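Local structure of pullulanase (Klebsiella oxytoca, 2YOC) at residues 971-983 with 994-1008. The protein hydrolyses the alpha-1,6-glucosidic links of pullulan and related branched alpha-glucans, and is probably exported by a type 2 secretion system. Sequence-based numbering, arbitrary orientation.
Sequences QQAGLLVMTVDDG and LDGLVVAINAAPESR. With CA (calcium ion), chain M.
L976 and I1001, M978 and V999, and V980 and L997 are the hydrogen-bonded pairs of two antiparallel strands, 975-981 and 996-1002, in the C-terminal beta domain of this pullulanase. Each pair exchanges two backbone bonds, and A1003 N to G974 O (2.7 Å) extends the ladder past its end. Strand 962-965 flanks 975-981, and strand 1050-1057 flanks the other, so both are interior strands of the sheet.

Apolar contacts are made on both faces. On that of L976 and I1001, which helix 762-776 packs against, M978, present as selenomethionine, runs beside V999; its chain bends about the CG-SE bond (chi3 67°) and lays CE 3.8 Å from V999 CG2. On the other face, V977 CG1 meets V998 CG1, and T979 CG2 lies alongside V998 CG2.

Polar clasps close both ends. R1008 reaches back end-on, NH1 (2.7 Å) and NH2 (3.0 Å) both gripping A973 O close to the guanidinium plane. Q972 CB lies over one guanidinium face and A1004 CB over the opposite one, both toward the rim; N1002 OD1 takes a further bond from NH1.

At the far end a calcium ion joins the chain just after the first strand to that just before the second, with S989, D991 and Q1058 completing its protein ligands. D982 OD1 makes a salt bridge to R961 and accepts a hydrogen bond from L990 N, while the calcium is bound by D982 OD2 at 2.3 Å and by L994 O at 2.4 Å.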
loop_
_atom_site.group_PDB
_atom_site.type_symbol
_atom_site.label_atom_id
_atom_site.label_comp_id
_atom_site.label_asym_id
_atom_site.label_seq_id
_atom_site.Cartn_x
_atom_site.Cartn_y
_atom_site.Cartn_z
ATOM N N GLN B 971 13.703 -1.795 -13.111
ATOM C CA GLN B 971 13.758 -0.885 -14.253
ATOM C C GLN B 971 15.013 -0.032 -14.386
ATOM O O GLN B 971 15.615 0.335 -13.378
ATOM C CB GLN B 971 12.495 -0.018 -14.330
ATOM C CG GLN B 971 12.435 1.134 -13.327
ATOM C CD GLN B 971 11.347 2.113 -13.671
ATOM O OE1 GLN B 971 10.262 2.090 -13.075
ATOM N NE2 GLN B 971 11.619 3.007 -14.633
ATOM N N GLN B 972 15.401 0.274 -15.650
ATOM C CA GLN B 972 16.528 1.145 -16.028
ATOM C C GLN B 972 15.994 2.572 -16.034
ATOM O O GLN B 972 14.999 2.845 -16.707
ATOM C CB GLN B 972 17.065 0.791 -17.431
ATOM C CG GLN B 972 17.777 -0.548 -17.521
ATOM C CD GLN B 972 18.611 -0.659 -18.776
ATOM O OE1 GLN B 972 18.120 -1.049 -19.846
ATOM N NE2 GLN B 972 19.902 -0.351 -18.668
ATOM N N ALA B 973 16.625 3.473 -15.277
ATOM C CA ALA B 973 16.179 4.870 -15.178
ATOM C C ALA B 973 16.300 5.630 -16.494
ATOM O O ALA B 973 17.203 5.374 -17.279
ATOM C CB ALA B 973 16.932 5.588 -14.077
ATOM N N GLY B 974 15.354 6.523 -16.743
ATOM C CA GLY B 974 15.343 7.334 -17.960
ATOM C C GLY B 974 14.895 6.635 -19.235
ATOM O O GLY B 974 14.769 7.284 -20.272
ATOM N N LEU B 975 14.647 5.319 -19.186
ATOM C CA LEU B 975 14.186 4.606 -20.362
ATOM C C LEU B 975 12.668 4.458 -20.313
ATOM O O LEU B 975 12.116 3.812 -19.411
ATOM C CB LEU B 975 14.879 3.256 -20.490
ATOM C CG LEU B 975 14.686 2.517 -21.799
ATOM C CD1 LEU B 975 15.478 3.179 -22.898
ATOM C CD2 LEU B 975 15.106 1.065 -21.650
ATOM N N LEU B 976 11.994 5.113 -21.268
ATOM C CA LEU B 976 10.544 5.064 -21.392
ATOM C C LEU B 976 10.226 4.320 -22.666
ATOM O O LEU B 976 10.616 4.744 -23.754
ATOM C CB LEU B 976 9.926 6.473 -21.379
ATOM C CG LEU B 976 10.137 7.264 -20.096
ATOM C CD1 LEU B 976 10.108 8.750 -20.363
ATOM C CD2 LEU B 976 9.137 6.866 -19.028
ATOM N N VAL B 977 9.597 3.152 -22.512
ATOM C CA VAL B 977 9.270 2.266 -23.625
ATOM C C VAL B 977 7.767 2.012 -23.667
ATOM O O VAL B 977 7.225 1.363 -22.762
ATOM C CB VAL B 977 10.123 0.966 -23.626
ATOM C CG1 VAL B 977 9.652 0.001 -24.701
ATOM C CG2 VAL B 977 11.603 1.282 -23.832
HETATM N N MSE B 978 7.089 2.544 -24.713
HETATM C CA MSE B 978 5.647 2.400 -24.885
HETATM C C MSE B 978 5.335 1.570 -26.096
HETATM O O MSE B 978 5.906 1.812 -27.157
HETATM C CB MSE B 978 4.984 3.777 -25.005
HETATM C CG MSE B 978 3.451 3.729 -24.929
HETATM SE SE MSE B 978 2.602 5.486 -24.959
HETATM C CE MSE B 978 3.048 6.043 -26.750
ATOM N N THR B 979 4.412 0.609 -25.951
ATOM C CA THR B 979 3.993 -0.236 -27.059
ATOM C C THR B 979 2.509 0.011 -27.364
ATOM O O THR B 979 1.719 0.108 -26.426
ATOM C CB THR B 979 4.321 -1.732 -26.813
ATOM O OG1 THR B 979 3.421 -2.296 -25.869
ATOM C CG2 THR B 979 5.757 -1.980 -26.401
ATOM N N VAL B 980 2.141 0.150 -28.670
ATOM C CA VAL B 980 0.757 0.378 -29.113
ATOM C C VAL B 980 0.360 -0.716 -30.094
ATOM O O VAL B 980 0.956 -0.831 -31.164
ATOM C CB VAL B 980 0.481 1.795 -29.679
ATOM C CG1 VAL B 980 -1.006 1.964 -29.987
ATOM C CG2 VAL B 980 0.959 2.890 -28.709
ATOM N N ASP B 981 -0.648 -1.517 -29.731
ATOM C CA ASP B 981 -1.109 -2.637 -30.529
ATOM C C ASP B 981 -2.056 -2.238 -31.642
ATOM O O ASP B 981 -2.947 -1.415 -31.444
ATOM C CB ASP B 981 -1.778 -3.707 -29.638
ATOM C CG ASP B 981 -1.839 -5.090 -30.267
ATOM O OD1 ASP B 981 -1.100 -5.332 -31.230
ATOM O OD2 ASP B 981 -2.622 -5.943 -29.779
ATOM N N ASP B 982 -1.876 -2.855 -32.826
ATOM C CA ASP B 982 -2.786 -2.780 -33.955
ATOM C C ASP B 982 -3.068 -4.201 -34.401
ATOM O O ASP B 982 -3.754 -4.430 -35.409
ATOM C CB ASP B 982 -2.287 -1.887 -35.085
ATOM C CG ASP B 982 -3.427 -1.345 -35.962
ATOM O OD1 ASP B 982 -4.520 -1.018 -35.408
ATOM O OD2 ASP B 982 -3.237 -1.252 -37.194
ATOM N N GLY B 983 -2.573 -5.156 -33.600
ATOM C CA GLY B 983 -2.754 -6.589 -33.796
ATOM C C GLY B 983 -4.180 -7.067 -33.583
ATOM O O GLY B 983 -4.999 -6.396 -32.964
ATOM N N LEU B 994 0.803 -0.468 -40.512
ATOM C CA LEU B 994 1.387 -1.048 -39.277
ATOM C C LEU B 994 0.539 -2.103 -38.557
ATOM O O LEU B 994 -0.679 -2.168 -38.750
ATOM C CB LEU B 994 1.842 0.046 -38.270
ATOM C CG LEU B 994 2.694 1.189 -38.817
ATOM C CD1 LEU B 994 3.088 2.138 -37.728
ATOM C CD2 LEU B 994 3.931 0.692 -39.543
ATOM N N ASP B 995 1.219 -2.931 -37.733
ATOM C CA ASP B 995 0.657 -3.977 -36.878
ATOM C C ASP B 995 0.818 -3.529 -35.428
ATOM O O ASP B 995 0.152 -4.056 -34.546
ATOM C CB ASP B 995 1.407 -5.305 -37.070
ATOM C CG ASP B 995 0.664 -6.422 -37.798
ATOM O OD1 ASP B 995 -0.564 -6.264 -38.053
ATOM O OD2 ASP B 995 1.309 -7.465 -38.108
ATOM N N GLY B 996 1.709 -2.567 -35.205
ATOM C CA GLY B 996 2.028 -2.041 -33.889
ATOM C C GLY B 996 3.086 -0.960 -33.912
ATOM O O GLY B 996 3.727 -0.732 -34.941
ATOM N N LEU B 997 3.282 -0.292 -32.758
ATOM C CA LEU B 997 4.222 0.821 -32.550
ATOM C C LEU B 997 5.028 0.704 -31.277
ATOM O O LEU B 997 4.522 0.234 -30.252
ATOM C CB LEU B 997 3.425 2.130 -32.445
ATOM C CG LEU B 997 3.888 3.319 -33.244
ATOM C CD1 LEU B 997 4.833 2.906 -34.386
ATOM C CD2 LEU B 997 2.692 4.079 -33.786
ATOM N N VAL B 998 6.266 1.225 -31.322
ATOM C CA VAL B 998 7.153 1.306 -30.155
ATOM C C VAL B 998 7.717 2.725 -30.034
ATOM O O VAL B 998 8.321 3.233 -30.984
ATOM C CB VAL B 998 8.266 0.220 -30.067
ATOM C CG1 VAL B 998 9.149 0.435 -28.851
ATOM C CG2 VAL B 998 7.672 -1.179 -30.025
ATOM N N VAL B 999 7.502 3.360 -28.880
ATOM C CA VAL B 999 8.086 4.654 -28.597
ATOM C C VAL B 999 9.176 4.395 -27.547
ATOM O O VAL B 999 8.898 3.866 -26.460
ATOM C CB VAL B 999 7.067 5.724 -28.140
ATOM C CG1 VAL B 999 7.764 7.039 -27.786
ATOM C CG2 VAL B 999 6.003 5.965 -29.198
ATOM N N ALA B 1000 10.418 4.732 -27.889
ATOM C CA ALA B 1000 11.517 4.568 -26.958
ATOM C C ALA B 1000 12.173 5.905 -26.712
ATOM O O ALA B 1000 12.576 6.577 -27.654
ATOM C CB ALA B 1000 12.515 3.548 -27.475
ATOM N N ILE B 1001 12.196 6.322 -25.443
ATOM C CA ILE B 1001 12.797 7.572 -25.011
ATOM C C ILE B 1001 13.904 7.227 -24.027
ATOM O O ILE B 1001 13.607 6.748 -22.925
ATOM C CB ILE B 1001 11.735 8.521 -24.386
ATOM C CG1 ILE B 1001 10.630 8.878 -25.406
ATOM C CG2 ILE B 1001 12.386 9.791 -23.784
ATOM C CD1 ILE B 1001 9.358 9.425 -24.769
ATOM N N ASN B 1002 15.176 7.451 -24.426
ATOM C CA ASN B 1002 16.318 7.201 -23.551
ATOM C C ASN B 1002 16.816 8.526 -22.976
ATOM O O ASN B 1002 17.681 9.188 -23.552
ATOM C CB ASN B 1002 17.439 6.409 -24.251
ATOM C CG ASN B 1002 18.569 5.983 -23.333
ATOM O OD1 ASN B 1002 18.376 5.646 -22.155
ATOM N ND2 ASN B 1002 19.777 5.951 -23.876
ATOM N N ALA B 1003 16.235 8.910 -21.835
ATOM C CA ALA B 1003 16.535 10.126 -21.109
ATOM C C ALA B 1003 17.666 9.847 -20.108
ATOM O O ALA B 1003 17.551 10.157 -18.915
ATOM C CB ALA B 1003 15.279 10.595 -20.399
ATOM N N ALA B 1004 18.776 9.275 -20.617
ATOM C CA ALA B 1004 19.956 8.877 -19.840
ATOM C C ALA B 1004 21.265 9.209 -20.583
ATOM O O ALA B 1004 21.271 9.159 -21.819
ATOM C CB ALA B 1004 19.892 7.378 -19.553
ATOM N N PRO B 1005 22.391 9.503 -19.875
ATOM C CA PRO B 1005 23.640 9.810 -20.600
ATOM C C PRO B 1005 24.344 8.575 -21.157
ATOM O O PRO B 1005 25.186 8.712 -22.045
ATOM C CB PRO B 1005 24.482 10.558 -19.565
ATOM C CG PRO B 1005 24.020 10.021 -18.251
ATOM C CD PRO B 1005 22.582 9.595 -18.410
ATOM N N GLU B 1006 24.003 7.371 -20.645
ATOM C CA GLU B 1006 24.549 6.089 -21.118
ATOM C C GLU B 1006 23.638 5.531 -22.244
ATOM O O GLU B 1006 22.417 5.697 -22.195
ATOM C CB GLU B 1006 24.750 5.073 -19.941
ATOM C CG GLU B 1006 23.504 4.763 -19.091
ATOM C CD GLU B 1006 23.602 3.800 -17.905
ATOM O OE1 GLU B 1006 24.230 2.721 -18.047
ATOM O OE2 GLU B 1006 22.983 4.100 -16.853
ATOM N N SER B 1007 24.224 4.924 -23.272
ATOM C CA SER B 1007 23.396 4.350 -24.330
ATOM C C SER B 1007 22.758 3.046 -23.804
ATOM O O SER B 1007 23.355 2.355 -22.970
ATOM C CB SER B 1007 24.206 4.127 -25.603
ATOM O OG SER B 1007 24.428 2.752 -25.852
ATOM N N ARG B 1008 21.537 2.737 -24.254
ATOM C CA ARG B 1008 20.812 1.573 -23.752
ATOM C C ARG B 1008 20.480 0.511 -24.768
ATOM O O ARG B 1008 20.626 0.737 -25.971
ATOM C CB ARG B 1008 19.558 2.014 -22.989
ATOM C CG ARG B 1008 19.722 1.980 -21.481
ATOM C CD ARG B 1008 20.539 3.145 -20.939
ATOM N NE ARG B 1008 20.537 3.166 -19.478
ATOM C CZ ARG B 1008 19.565 3.694 -18.739
ATOM N NH1 ARG B 1008 18.496 4.232 -19.320
ATOM N NH2 ARG B 1008 19.644 3.667 -17.411
HETATM CA CA CA M . -3.022 -2.848 -38.807
#